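Local coordinates for arginine kinase (Anthopleura japonica, PDB 4RF6), which catalyses the reversible transfer of a phosphoryl group from ATP to L-arginine, giving phosphoarginine and ADP, with two phosphagen kinase units in one chain, at residues A[40-43]-A[44-48]. Sequence-based numbering, arbitrary orientation.
Sequences PKVF and ESLKN
Phe43 CG stands anti to the backbone N (chi1 -170°), beside its own carbonyl carbon, and the ring projects out from the helix where Lys47 crosses it. Lys47 CG lies between its backbone N and carbonyl carbon (chi1 68°), and the extended chain meets the Phe43 side chain at about a right angle. Lys47 CB sits over one face, offset toward the rim and 4.2 Å from the ring centroid, a CH-pi contact; further along, Lys47 CD touches Phe43 CE2 at 3.7 Å. On the outer side Lys41 bends at chi2 and runs alongside the extended Glu44, NZ reaching OE1 at 3.5 Å in a salt bridge between two exposed residues. This is the short helix 40-46 of the small N-terminal phosphagen kinase domain in the first repeat. Its backbone bonds change character: Glu44 N to Pro40 O (2.9 Å) is a regular i to i+4 bond, whereas Leu46 N bonds to Phe43 O, three residues back, from above the carbonyl plane, and only weakly to Val42 O; Lys47 N adds a weak bond to Phe43 O. Val42 CG1 and Leu46 CD1 meet at 4.0 Å, side by side. Inward, Phe43 meets the ring of Trp58 nearly perpendicularly, and both Phe43 and Leu46 rest on Leu57 of helix 57-66.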
ATOM      1  N   PRO A  40      -0.951  50.158   6.298  1.00 34.57           N
ATOM      2  CA  PRO A  40      -1.756  51.029   7.168  1.00 34.17           C
ATOM      3  C   PRO A  40      -2.944  51.650   6.439  1.00 33.49           C
ATOM      4  O   PRO A  40      -3.997  51.851   7.040  1.00 34.78           O
ATOM      5  CB  PRO A  40      -0.763  52.122   7.569  1.00 35.11           C
ATOM      6  CG  PRO A  40       0.560  51.439   7.557  1.00 33.86           C
ATOM      7  CD  PRO A  40       0.493  50.434   6.430  1.00 34.33           C
ATOM      8  N   LYS A  41      -2.774  51.941   5.155  1.00 33.45           N
ATOM      9  CA  LYS A  41      -3.842  52.542   4.367  1.00 35.91           C
ATOM     10  C   LYS A  41      -4.934  51.537   3.995  1.00 36.78           C
ATOM     11  O   LYS A  41      -6.127  51.869   4.002  1.00 34.59           O
ATOM     12  CB  LYS A  41      -3.273  53.210   3.119  1.00 39.15           C
ATOM     13  CG  LYS A  41      -2.512  54.501   3.405  1.00 40.34           C
ATOM     14  CD  LYS A  41      -3.387  55.496   4.159  1.00 40.38           C
ATOM     15  CE  LYS A  41      -2.718  56.864   4.254  1.00 40.85           C
ATOM     16  NZ  LYS A  41      -3.641  57.908   4.795  1.00 39.30           N
ATOM     17  N   VAL A  42      -4.521  50.315   3.659  1.00 33.92           N
ATOM     18  CA  VAL A  42      -5.465  49.222   3.449  1.00 31.05           C
ATOM     19  C   VAL A  42      -6.261  49.020   4.728  1.00 28.85           C
ATOM     20  O   VAL A  42      -7.485  48.887   4.687  1.00 29.80           O
ATOM     21  CB  VAL A  42      -4.765  47.905   3.052  1.00 30.86           C
ATOM     22  CG1 VAL A  42      -5.757  46.745   3.045  1.00 29.30           C
ATOM     23  CG2 VAL A  42      -4.123  48.036   1.687  1.00 31.17           C
ATOM     24  N   PHE A  43      -5.567  49.021   5.865  1.00 28.01           N
ATOM     25  CA  PHE A  43      -6.224  48.863   7.160  1.00 31.03           C
ATOM     26  C   PHE A  43      -7.224  49.991   7.435  1.00 31.93           C
ATOM     27  O   PHE A  43      -8.373  49.732   7.803  1.00 32.49           O
ATOM     28  CB  PHE A  43      -5.208  48.771   8.308  1.00 31.58           C
ATOM     29  CG  PHE A  43      -5.828  48.379   9.624  1.00 30.80           C
ATOM     30  CD1 PHE A  43      -6.035  47.041   9.928  1.00 28.96           C
ATOM     31  CD2 PHE A  43      -6.226  49.344  10.544  1.00 31.26           C
ATOM     32  CE1 PHE A  43      -6.615  46.666  11.128  1.00 27.65           C
ATOM     33  CE2 PHE A  43      -6.814  48.978  11.747  1.00 30.68           C
ATOM     34  CZ  PHE A  43      -7.007  47.635  12.038  1.00 29.70           C
ATOM     35  N   GLU A  44      -6.781  51.236   7.268  1.00 35.21           N
ATOM     36  CA  GLU A  44      -7.643  52.400   7.479  1.00 37.77           C
ATOM     37  C   GLU A  44      -8.902  52.351   6.615  1.00 34.83           C
ATOM     38  O   GLU A  44     -10.006  52.615   7.092  1.00 35.48           O
ATOM     39  CB  GLU A  44      -6.884  53.704   7.204  1.00 45.86           C
ATOM     40  CG  GLU A  44      -6.049  54.217   8.373  1.00 53.16           C
ATOM     41  CD  GLU A  44      -5.452  55.595   8.116  1.00 62.66           C
ATOM     42  OE1 GLU A  44      -5.748  56.195   7.058  1.00 64.59           O
ATOM     43  OE2 GLU A  44      -4.683  56.079   8.976  1.00 66.31           O
ATOM     44  N   SER A  45      -8.729  52.005   5.345  1.00 33.10           N
ATOM     45  CA  SER A  45      -9.830  51.985   4.385  1.00 35.42           C
ATOM     46  C   SER A  45     -10.897  50.932   4.701  1.00 32.42           C
ATOM     47  O   SER A  45     -12.071  51.108   4.368  1.00 34.08           O
ATOM     48  CB  SER A  45      -9.276  51.752   2.974  1.00 41.49           C
ATOM     49  OG  SER A  45     -10.315  51.589   2.028  1.00 44.38           O
ATOM     50  N   LEU A  46     -10.486  49.846   5.354  1.00 27.74           N
ATOM     51  CA  LEU A  46     -11.340  48.668   5.503  1.00 26.97           C
ATOM     52  C   LEU A  46     -11.736  48.325   6.946  1.00 24.91           C
ATOM     53  O   LEU A  46     -12.593  47.469   7.162  1.00 27.20           O
ATOM     54  CB  LEU A  46     -10.661  47.448   4.865  1.00 27.04           C
ATOM     55  CG  LEU A  46     -10.407  47.479   3.360  1.00 22.94           C
ATOM     56  CD1 LEU A  46      -9.719  46.199   2.917  1.00 22.15           C
ATOM     57  CD2 LEU A  46     -11.713  47.668   2.605  1.00 23.28           C
ATOM     58  N   LYS A  47     -11.131  48.988   7.929  1.00 27.37           N
ATOM     59  CA  LYS A  47     -11.306  48.589   9.332  1.00 30.31           C
ATOM     60  C   LYS A  47     -12.726  48.737   9.895  1.00 28.74           C
ATOM     61  O   LYS A  47     -13.048  48.143  10.928  1.00 28.39           O
ATOM     62  CB  LYS A  47     -10.312  49.323  10.236  1.00 32.33           C
ATOM     63  CG  LYS A  47     -10.571  50.815  10.360  1.00 35.01           C
ATOM     64  CD  LYS A  47      -9.458  51.493  11.142  1.00 34.68           C
ATOM     65  CE  LYS A  47      -9.847  52.910  11.528  1.00 40.37           C
ATOM     66  NZ  LYS A  47      -8.730  53.616  12.212  1.00 42.48           N
ATOM     67  N   ASN A  48     -13.576  49.513   9.223  1.00 28.12           N
ATOM     68  CA  ASN A  48     -14.934  49.744   9.715  1.00 29.98           C
ATOM     69  C   ASN A  48     -16.023  49.007   8.932  1.00 31.34           C
ATOM     70  O   ASN A  48     -17.202  49.066   9.291  1.00 32.62           O
ATOM     71  CB  ASN A  48     -15.241  51.244   9.772  1.00 30.68           C
ATOM     72  CG  ASN A  48     -14.381  51.977  10.786  1.00 34.95           C
ATOM     73  OD1 ASN A  48     -14.153  51.488  11.893  1.00 35.93           O
ATOM     74  ND2 ASN A  48     -13.889  53.154  10.408  1.00 36.19           N
TER